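Local coordinates for protein YiiM (Escherichia coli, PDB 1O65), which is of unknown function but belongs to the MOSC family, whose members are generally linked to molybdenum binding and oxidoreductase activity, at residues 126-131 against 181-186; 187-192 against 197-202; 64-69 against 209-214. All coordinates share one frame; numbering follows the deposited sequence.

Contact 1. Residues 126-131 against 181-186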
loop_
_atom_site.group_PDB
_atom_site.type_symbol
_atom_site.label_atom_id
_atom_site.label_comp_id
_atom_site.label_asym_id
_atom_site.label_seq_id
_atom_site.Cartn_x
_atom_site.Cartn_y
_atom_site.Cartn_z
ATOM N N SER A 126 -1.089 0.930 -7.002
ATOM C CA SER A 126 -2.069 1.966 -7.355
ATOM C C SER A 126 -2.060 3.157 -6.433
ATOM O O SER A 126 -2.480 4.253 -6.808
ATOM C CB SER A 126 -3.461 1.295 -7.347
ATOM O OG SER A 126 -3.803 1.059 -5.980
ATOM N N GLN A 127 -1.570 3.002 -5.203
ATOM C CA GLN A 127 -1.511 4.127 -4.267
ATOM C C GLN A 127 -0.835 3.706 -2.964
ATOM O O GLN A 127 -0.770 2.514 -2.643
ATOM C CB GLN A 127 -2.938 4.597 -3.897
ATOM C CG GLN A 127 -3.753 3.510 -3.189
ATOM C CD GLN A 127 -5.049 4.058 -2.598
ATOM O OE1 GLN A 127 -6.028 4.350 -3.282
ATOM N NE2 GLN A 127 -5.051 4.267 -1.280
ATOM N N PRO A 128 -0.336 4.694 -2.232
ATOM C CA PRO A 128 0.214 4.424 -0.892
ATOM C C PRO A 128 -0.969 4.061 -0.014
ATOM O O PRO A 128 -2.100 4.367 -0.427
ATOM C CB PRO A 128 0.875 5.713 -0.483
ATOM C CG PRO A 128 0.926 6.585 -1.688
ATOM C CD PRO A 128 -0.114 6.080 -2.654
ATOM N N ARG A 129 -0.818 3.223 0.995
ATOM C CA ARG A 129 -1.931 2.888 1.879
ATOM C C ARG A 129 -2.191 4.093 2.797
ATOM O O ARG A 129 -1.256 4.710 3.320
ATOM C CB ARG A 129 -1.638 1.614 2.659
ATOM C CG ARG A 129 -2.774 1.125 3.582
ATOM C CD ARG A 129 -2.586 1.718 4.987
ATOM N NE ARG A 129 -3.410 1.010 5.968
ATOM C CZ ARG A 129 -3.128 -0.196 6.465
ATOM N NH1 ARG A 129 -2.027 -0.848 6.075
ATOM N NH2 ARG A 129 -3.980 -0.751 7.320
ATOM N N SER A 130 -3.425 4.454 2.956
ATOM C CA SER A 130 -3.934 5.547 3.755
ATOM C C SER A 130 -4.263 5.174 5.197
ATOM O O SER A 130 -5.356 4.676 5.462
ATOM C CB SER A 130 -5.280 6.003 3.137
ATOM O OG SER A 130 -5.169 7.203 2.440
ATOM N N PRO A 131 -3.428 5.532 6.153
ATOM C CA PRO A 131 -3.699 5.252 7.557
ATOM C C PRO A 131 -5.088 5.738 7.956
ATOM O O PRO A 131 -5.534 6.822 7.583
ATOM C CB PRO A 131 -2.625 5.987 8.321
ATOM C CG PRO A 131 -1.838 6.762 7.359
ATOM C CD PRO A 131 -2.210 6.342 5.976
ATOM N N VAL A 181 7.663 8.260 -9.918
ATOM C CA VAL A 181 7.229 8.724 -8.598
ATOM C C VAL A 181 7.124 7.514 -7.686
ATOM O O VAL A 181 6.352 6.600 -7.936
ATOM C CB VAL A 181 6.038 9.655 -8.545
ATOM C CG1 VAL A 181 5.063 9.497 -9.679
ATOM C CG2 VAL A 181 5.296 9.569 -7.191
ATOM N N THR A 182 7.937 7.492 -6.649
ATOM C CA THR A 182 7.938 6.426 -5.664
ATOM C C THR A 182 6.708 6.598 -4.753
ATOM O O THR A 182 6.161 7.698 -4.639
ATOM C CB THR A 182 9.168 6.512 -4.742
ATOM O OG1 THR A 182 9.129 7.754 -4.019
ATOM C CG2 THR A 182 10.482 6.473 -5.530
ATOM N N VAL A 183 6.396 5.543 -4.037
ATOM C CA VAL A 183 5.356 5.513 -3.027
ATOM C C VAL A 183 5.648 6.563 -1.964
ATOM O O VAL A 183 4.787 7.334 -1.523
ATOM C CB VAL A 183 5.247 4.094 -2.413
ATOM C CG1 VAL A 183 4.285 4.054 -1.250
ATOM C CG2 VAL A 183 4.740 3.120 -3.504
ATOM N N GLN A 184 6.921 6.711 -1.596
ATOM C CA GLN A 184 7.353 7.684 -0.603
ATOM C C GLN A 184 6.995 9.086 -1.079
ATOM O O GLN A 184 6.407 9.847 -0.320
ATOM C CB GLN A 184 8.851 7.570 -0.320
ATOM C CG GLN A 184 9.387 8.655 0.617
ATOM C CD GLN A 184 10.889 8.448 0.848
ATOM O OE1 GLN A 184 11.701 8.504 -0.073
ATOM N NE2 GLN A 184 11.266 8.194 2.092
ATOM N N GLU A 185 7.340 9.394 -2.323
ATOM C CA GLU A 185 6.995 10.684 -2.904
ATOM C C GLU A 185 5.478 10.897 -2.927
ATOM O O GLU A 185 5.005 11.951 -2.530
ATOM C CB GLU A 185 7.542 10.824 -4.312
ATOM C CG GLU A 185 9.059 10.842 -4.445
ATOM C CD GLU A 185 9.463 10.791 -5.922
ATOM O OE1 GLU A 185 9.230 11.844 -6.578
ATOM O OE2 GLU A 185 9.945 9.733 -6.379
ATOM N N ALA A 186 4.696 9.924 -3.389
ATOM C CA ALA A 186 3.258 10.092 -3.433
ATOM C C ALA A 186 2.733 10.359 -2.014
ATOM O O ALA A 186 1.933 11.266 -1.824
ATOM C CB ALA A 186 2.555 8.907 -4.047
#

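Contact 2. Residues 187-192 against 197-202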
loop_
_atom_site.group_PDB
_atom_site.type_symbol
_atom_site.label_atom_id
_atom_site.label_comp_id
_atom_site.label_asym_id
_atom_site.label_seq_id
_atom_site.Cartn_x
_atom_site.Cartn_y
_atom_site.Cartn_z
ATOM N N ALA A 187 3.214 9.551 -1.049
ATOM C CA ALA A 187 2.815 9.744 0.316
ATOM C C ALA A 187 3.176 11.163 0.760
ATOM O O ALA A 187 2.256 11.820 1.268
ATOM C CB ALA A 187 3.389 8.712 1.285
ATOM N N ALA A 188 4.348 11.669 0.462
ATOM C CA ALA A 188 4.784 12.991 0.862
ATOM C C ALA A 188 3.986 14.108 0.197
ATOM O O ALA A 188 3.683 15.168 0.762
ATOM C CB ALA A 188 6.289 13.187 0.529
ATOM N N ILE A 189 3.720 13.938 -1.077
ATOM C CA ILE A 189 2.920 14.881 -1.836
ATOM C C ILE A 189 1.509 14.949 -1.241
ATOM O O ILE A 189 0.865 16.000 -1.237
ATOM C CB ILE A 189 2.800 14.451 -3.323
ATOM C CG1 ILE A 189 4.160 14.552 -4.013
ATOM C CG2 ILE A 189 1.735 15.296 -3.999
ATOM C CD1 ILE A 189 4.247 14.012 -5.424
ATOM N N ALA A 190 0.959 13.829 -0.816
ATOM C CA ALA A 190 -0.385 13.842 -0.262
ATOM C C ALA A 190 -0.434 14.422 1.147
ATOM O O ALA A 190 -1.377 15.150 1.412
ATOM C CB ALA A 190 -0.985 12.434 -0.158
ATOM N N TRP A 191 0.546 14.068 1.994
ATOM C CA TRP A 191 0.406 14.431 3.397
ATOM C C TRP A 191 1.506 15.234 4.047
ATOM O O TRP A 191 1.344 15.625 5.210
ATOM C CB TRP A 191 0.271 13.106 4.192
ATOM C CG TRP A 191 -0.768 12.147 3.746
ATOM C CD1 TRP A 191 -2.097 12.421 3.551
ATOM C CD2 TRP A 191 -0.609 10.757 3.433
ATOM N NE1 TRP A 191 -2.746 11.288 3.162
ATOM C CE2 TRP A 191 -1.872 10.252 3.084
ATOM C CE3 TRP A 191 0.481 9.878 3.460
ATOM C CZ2 TRP A 191 -2.098 8.912 2.715
ATOM C CZ3 TRP A 191 0.251 8.559 3.100
ATOM C CH2 TRP A 191 -1.011 8.083 2.716
ATOM N N HIS A 192 2.670 15.442 3.431
ATOM C CA HIS A 192 3.729 16.174 4.114
ATOM C C HIS A 192 3.987 17.560 3.563
ATOM O O HIS A 192 4.339 18.464 4.322
ATOM C CB HIS A 192 5.059 15.375 4.050
ATOM C CG HIS A 192 5.012 14.018 4.674
ATOM N ND1 HIS A 192 5.943 13.052 4.404
ATOM C CD2 HIS A 192 4.135 13.429 5.518
ATOM C CE1 HIS A 192 5.678 11.945 5.069
ATOM N NE2 HIS A 192 4.560 12.148 5.766
ATOM N N ASP A 197 0.684 23.016 -6.803
ATOM C CA ASP A 197 -0.010 22.512 -7.984
ATOM C C ASP A 197 0.865 21.610 -8.849
ATOM O O ASP A 197 0.373 20.647 -9.432
ATOM C CB ASP A 197 -0.520 23.693 -8.848
ATOM C CG ASP A 197 -1.427 23.191 -9.945
ATOM O OD1 ASP A 197 -2.550 22.740 -9.628
ATOM O OD2 ASP A 197 -1.048 23.214 -11.138
ATOM N N ASP A 198 2.133 22.005 -9.049
ATOM C CA ASP A 198 3.048 21.273 -9.893
ATOM C C ASP A 198 3.248 19.835 -9.404
ATOM O O ASP A 198 3.305 18.893 -10.183
ATOM C CB ASP A 198 4.403 21.963 -10.010
ATOM C CG ASP A 198 4.415 23.200 -10.869
ATOM O OD1 ASP A 198 3.515 23.394 -11.713
ATOM O OD2 ASP A 198 5.376 23.997 -10.722
ATOM N N GLN A 199 3.391 19.691 -8.105
ATOM C CA GLN A 199 3.542 18.390 -7.464
ATOM C C GLN A 199 2.261 17.586 -7.665
ATOM O O GLN A 199 2.348 16.384 -7.964
ATOM C CB GLN A 199 3.898 18.590 -6.006
ATOM C CG GLN A 199 4.907 17.658 -5.402
ATOM C CD GLN A 199 6.236 17.622 -6.119
ATOM O OE1 GLN A 199 6.789 16.558 -6.376
ATOM N NE2 GLN A 199 6.743 18.788 -6.488
ATOM N N TYR A 200 1.088 18.232 -7.580
ATOM C CA TYR A 200 -0.161 17.523 -7.827
ATOM C C TYR A 200 -0.241 17.114 -9.296
ATOM O O TYR A 200 -0.652 15.994 -9.622
ATOM C CB TYR A 200 -1.416 18.304 -7.415
ATOM C CG TYR A 200 -1.346 18.758 -5.967
ATOM C CD1 TYR A 200 -0.810 17.905 -4.996
ATOM C CD2 TYR A 200 -1.782 19.992 -5.561
ATOM C CE1 TYR A 200 -0.683 18.283 -3.686
ATOM C CE2 TYR A 200 -1.683 20.381 -4.236
ATOM C CZ TYR A 200 -1.141 19.530 -3.307
ATOM O OH TYR A 200 -1.032 19.902 -1.998
ATOM N N HIS A 201 0.252 17.973 -10.204
ATOM C CA HIS A 201 0.200 17.576 -11.620
ATOM C C HIS A 201 1.101 16.353 -11.836
ATOM O O HIS A 201 0.793 15.416 -12.561
ATOM C CB HIS A 201 0.596 18.726 -12.531
ATOM C CG HIS A 201 0.657 18.392 -13.987
ATOM N ND1 HIS A 201 1.852 18.021 -14.593
ATOM C CD2 HIS A 201 -0.264 18.363 -14.956
ATOM C CE1 HIS A 201 1.639 17.793 -15.891
ATOM N NE2 HIS A 201 0.359 17.987 -16.120
ATOM N N ARG A 202 2.227 16.368 -11.152
ATOM C CA ARG A 202 3.183 15.267 -11.256
ATOM C C ARG A 202 2.599 13.964 -10.732
ATOM O O ARG A 202 2.687 12.940 -11.414
ATOM C CB ARG A 202 4.478 15.704 -10.587
ATOM C CG ARG A 202 5.314 14.625 -9.954
ATOM C CD ARG A 202 6.730 15.219 -9.701
ATOM N NE ARG A 202 7.691 14.157 -9.921
ATOM C CZ ARG A 202 8.164 13.372 -8.980
ATOM N NH1 ARG A 202 7.722 13.603 -7.737
ATOM N NH2 ARG A 202 9.068 12.436 -9.312
HETATM O O HOH W 1 0.501 18.515 -0.567
#

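Contact 3. Residues 64-69 against 209-214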
loop_
_atom_site.group_PDB
_atom_site.type_symbol
_atom_site.label_atom_id
_atom_site.label_comp_id
_atom_site.label_asym_id
_atom_site.label_seq_id
_atom_site.Cartn_x
_atom_site.Cartn_y
_atom_site.Cartn_z
ATOM N N GLY A 64 -12.939 -0.365 -5.447
ATOM C CA GLY A 64 -12.585 -1.688 -5.024
ATOM C C GLY A 64 -11.463 -2.352 -5.807
ATOM O O GLY A 64 -10.541 -2.955 -5.269
ATOM N N PRO A 65 -11.545 -2.288 -7.128
ATOM C CA PRO A 65 -10.501 -2.838 -7.980
ATOM C C PRO A 65 -9.148 -2.222 -7.654
ATOM O O PRO A 65 -8.141 -2.938 -7.626
ATOM C CB PRO A 65 -10.977 -2.538 -9.391
ATOM C CG PRO A 65 -12.464 -2.383 -9.271
ATOM C CD PRO A 65 -12.701 -1.800 -7.910
ATOM N N ASP A 66 -9.068 -0.944 -7.305
ATOM C CA ASP A 66 -7.825 -0.287 -6.928
ATOM C C ASP A 66 -7.283 -0.685 -5.566
ATOM O O ASP A 66 -6.228 -0.178 -5.192
ATOM C CB ASP A 66 -8.017 1.249 -6.902
ATOM C CG ASP A 66 -8.206 1.797 -8.301
ATOM O OD1 ASP A 66 -7.654 1.229 -9.259
ATOM O OD2 ASP A 66 -8.925 2.808 -8.443
ATOM N N ARG A 67 -7.991 -1.483 -4.771
ATOM C CA ARG A 67 -7.463 -1.844 -3.450
ATOM C C ARG A 67 -7.651 -3.330 -3.192
ATOM O O ARG A 67 -7.957 -3.773 -2.099
ATOM C CB ARG A 67 -8.079 -0.990 -2.351
ATOM C CG ARG A 67 -9.577 -0.821 -2.388
ATOM C CD ARG A 67 -10.045 0.275 -1.403
ATOM N NE ARG A 67 -11.383 0.758 -1.824
ATOM C CZ ARG A 67 -12.477 0.026 -1.675
ATOM N NH1 ARG A 67 -12.424 -1.184 -1.125
ATOM N NH2 ARG A 67 -13.646 0.483 -2.091
ATOM N N ALA A 68 -7.429 -4.109 -4.243
ATOM C CA ALA A 68 -7.556 -5.554 -4.193
ATOM C C ALA A 68 -6.546 -6.189 -3.244
ATOM O O ALA A 68 -6.884 -7.201 -2.614
ATOM C CB ALA A 68 -7.391 -6.094 -5.614
ATOM N N LEU A 69 -5.334 -5.652 -3.139
ATOM C CA LEU A 69 -4.276 -6.168 -2.317
ATOM C C LEU A 69 -3.521 -5.089 -1.529
ATOM O O LEU A 69 -3.140 -4.062 -2.080
ATOM C CB LEU A 69 -3.214 -6.888 -3.169
ATOM C CG LEU A 69 -3.539 -8.229 -3.791
ATOM C CD1 LEU A 69 -2.663 -8.486 -5.009
ATOM C CD2 LEU A 69 -3.387 -9.380 -2.796
ATOM N N LEU A 209 -2.419 5.087 -11.028
ATOM C CA LEU A 209 -2.958 5.764 -9.889
ATOM C C LEU A 209 -4.422 5.391 -9.647
ATOM O O LEU A 209 -5.231 5.368 -10.575
ATOM C CB LEU A 209 -2.808 7.293 -10.043
ATOM C CG LEU A 209 -3.088 8.075 -8.749
ATOM C CD1 LEU A 209 -2.082 7.680 -7.663
ATOM C CD2 LEU A 209 -3.087 9.563 -8.962
ATOM N N SER A 210 -4.737 5.072 -8.387
ATOM C CA SER A 210 -6.128 4.715 -8.082
ATOM C C SER A 210 -7.055 5.902 -8.366
ATOM O O SER A 210 -6.665 7.065 -8.166
ATOM C CB SER A 210 -6.265 4.299 -6.618
ATOM O OG SER A 210 -6.048 5.442 -5.808
ATOM N N LYS A 211 -8.292 5.594 -8.716
ATOM C CA LYS A 211 -9.292 6.610 -9.054
ATOM C C LYS A 211 -9.499 7.569 -7.893
ATOM O O LYS A 211 -9.553 8.793 -8.081
ATOM C CB LYS A 211 -10.620 6.002 -9.478
ATOM C CG LYS A 211 -10.566 5.227 -10.790
ATOM C CD LYS A 211 -11.990 4.821 -11.172
ATOM C CE LYS A 211 -12.068 4.278 -12.581
ATOM N NZ LYS A 211 -10.830 3.527 -12.988
ATOM N N SER A 212 -9.513 7.020 -6.695
ATOM C CA SER A 212 -9.694 7.854 -5.505
ATOM C C SER A 212 -8.504 8.794 -5.317
ATOM O O SER A 212 -8.682 9.943 -4.927
ATOM C CB SER A 212 -9.923 6.966 -4.290
ATOM O OG SER A 212 -8.697 6.480 -3.819
ATOM N N TRP A 213 -7.271 8.368 -5.586
ATOM C CA TRP A 213 -6.154 9.320 -5.440
ATOM C C TRP A 213 -6.201 10.347 -6.562
ATOM O O TRP A 213 -5.864 11.509 -6.335
ATOM C CB TRP A 213 -4.817 8.587 -5.326
ATOM C CG TRP A 213 -4.500 8.218 -3.907
ATOM C CD1 TRP A 213 -5.279 7.464 -3.077
ATOM C CD2 TRP A 213 -3.361 8.628 -3.139
ATOM N NE1 TRP A 213 -4.674 7.365 -1.850
ATOM C CE2 TRP A 213 -3.508 8.068 -1.852
ATOM C CE3 TRP A 213 -2.247 9.417 -3.411
ATOM C CZ2 TRP A 213 -2.572 8.249 -0.836
ATOM C CZ3 TRP A 213 -1.304 9.598 -2.404
ATOM C CH2 TRP A 213 -1.468 9.022 -1.133
ATOM N N THR A 214 -6.627 9.959 -7.765
ATOM C CA THR A 214 -6.775 10.898 -8.875
ATOM C C THR A 214 -7.773 11.997 -8.513
ATOM O O THR A 214 -7.561 13.196 -8.699
ATOM C CB THR A 214 -7.274 10.150 -10.131
ATOM O OG1 THR A 214 -6.242 9.216 -10.530
ATOM C CG2 THR A 214 -7.568 11.122 -11.256
HETATM O O HOH W 2 -9.925 4.074 -6.268
HETATM O O HOH W 3 -7.015 3.359 -11.260
#

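Contact 1. Residues 126-131 against 181-186
Glu185 OE2, held by Thr182, closes the first turn of the helix whose Val183 and Ala186 receive the ring of Pro128. The amide Thr182 N donates to Glu185 OE2 at 3.0 Å in an almost straight bond (177°), reaching the oxygen from above the carboxylate plane. In return Glu185 N gives its proton to Thr182 OG1, also at 3.0 Å, so each side chain occupies the other's backbone amide. Threonine suits the place because its short hydroxyl can fold back over the opening turn, and glutamate because it is long enough to return to the cap; its other oxygen, OE1, forms a salt bridge with Arg202.

Across the segments there is no hydrogen bond; the side chains meet through apolar carbons. Pro128 turns CB and CG to the helix: CB meets Val183 CG1 at 3.9 Å, while CG presses on Ala186 CB at 3.7 Å. Val183 presents that methyl because CG1 stands anti to the backbone N (chi1 174°). The small alanine lets the proline come close, and Trp213 also packs on the ring. Beside it, Gln127 curls round so that NE2 donates to Pro128 O at 3.1 Å, giving the carbonyl of buried Pro128 a partner.

The arrangement is a capping box at the start of helix 183-191, packed on the end of strand 121-128 of the MOSC region.

Contact 2. Residues 187-192 against 197-202
Two torsions spread Ile189 over its partners: chi1 of -67° puts CG2 anti to the backbone N, and an extended chi2 carries CD1 away from the helix. Gln199 chi1 of -141° puts CG against the isoleucine, and a bend at chi2 turns the amide; the two side chains cross at about a right angle, with Ile189 CG1 and Gln199 CG 3.5 Å apart. The other branch slides past Tyr200, with Ile189 CG2 3.8 Å from Tyr200 CD1. With an alanine in place of Ile189, a gap would probably open between the helices, depriving the tyrosine ring and the glutamine methylenes of an apolar neighbour.

The polar groups skirt this packing. Ile189 O lies at the edge of the Tyr200 ring, in its plane, and accepts from water 1 at 2.6 Å; the same water accepts from Tyr200 OH at 2.5 Å. Gln199 OE1 takes a weak bond from Arg202 NH1, whose stronger partner is Glu185.

The axes of the helical segments 187-191 and 197-202 come within 10.3 Å and make 135° between their N-to-C directions. The chemistry implies a direct contact that is mostly apolar, with no direct hydrogen bond, and a water that links Ile189 O to Tyr200 OH.

Contact 3. Residues 64-69 against 209-214
The N-cap of helix 211-223, Ser210, is met by Asp66 from a short 3-10 turn. The first three amides of that helix have no carbonyl of a preceding turn to bind, and each finds a different acceptor. Lys211 N donates to Asp66 OD2 at 2.9 Å and 168°, approaching from above the carboxylate plane, 47° out of it. Ser212 N gives its proton to water 2 at 3.0 Å, which in turn donates to Asp66 OD2 at 2.7 Å. Trp213 N turns to Ser210 OG, 3.2 Å away, the N-cap bond proper. With chi1 at 68°, Ser210 sets its hydroxyl between its own N and carbonyl carbon, from where it can reach both this amide and Gln127 OE1.

Carbon supports the polar grip, since Asp66 CB rests 3.5 Å from Ser210 CB. The second carboxylate oxygen is tied in by water 3, which donates to Asp66 OD1 at 3.0 Å and to Leu209 O at 2.8 Å. Aspartate fits well: its negative charge would be favoured by the positive end of the helix dipole, and Lys211 NZ, though 5.0 Å from Asp66 OD2, probably adds to that field.

Behind the turn, Asp66 O accepts from Ser126 OG on strand 121-128, and Ala68 and Leu69 form a classic beta bulge opposite Tyr158 as the chain enters strand 69-73. Ser210 pairs through its backbone with Ser126 of strand 121-128, and Trp213 further along touches Leu203 of helix 197-204.

How the contacts relate
The chain meets 64-69 first and 209-214 last, so contact 3 closes a loop that encloses the other two, contact 1 ending before contact 2 begins. Contacts 1 and 2 share helix 183-191, one at its start and one near its end, with centres about 10 Å apart; contact 3 lies about 11 Å from contact 1 and 17 Å from contact 2. Contacts 1 and 3 join the MOSC region to the three-helix region, whereas contact 2 is internal to the latter. Trp213, from contact 3, meets Ala190 and Trp191 of contact 2, so helices 183-191 and 211-223 pack on each other, while their N-terminal ends meet strand 121-128 and loop 64-69 of the MOSC region.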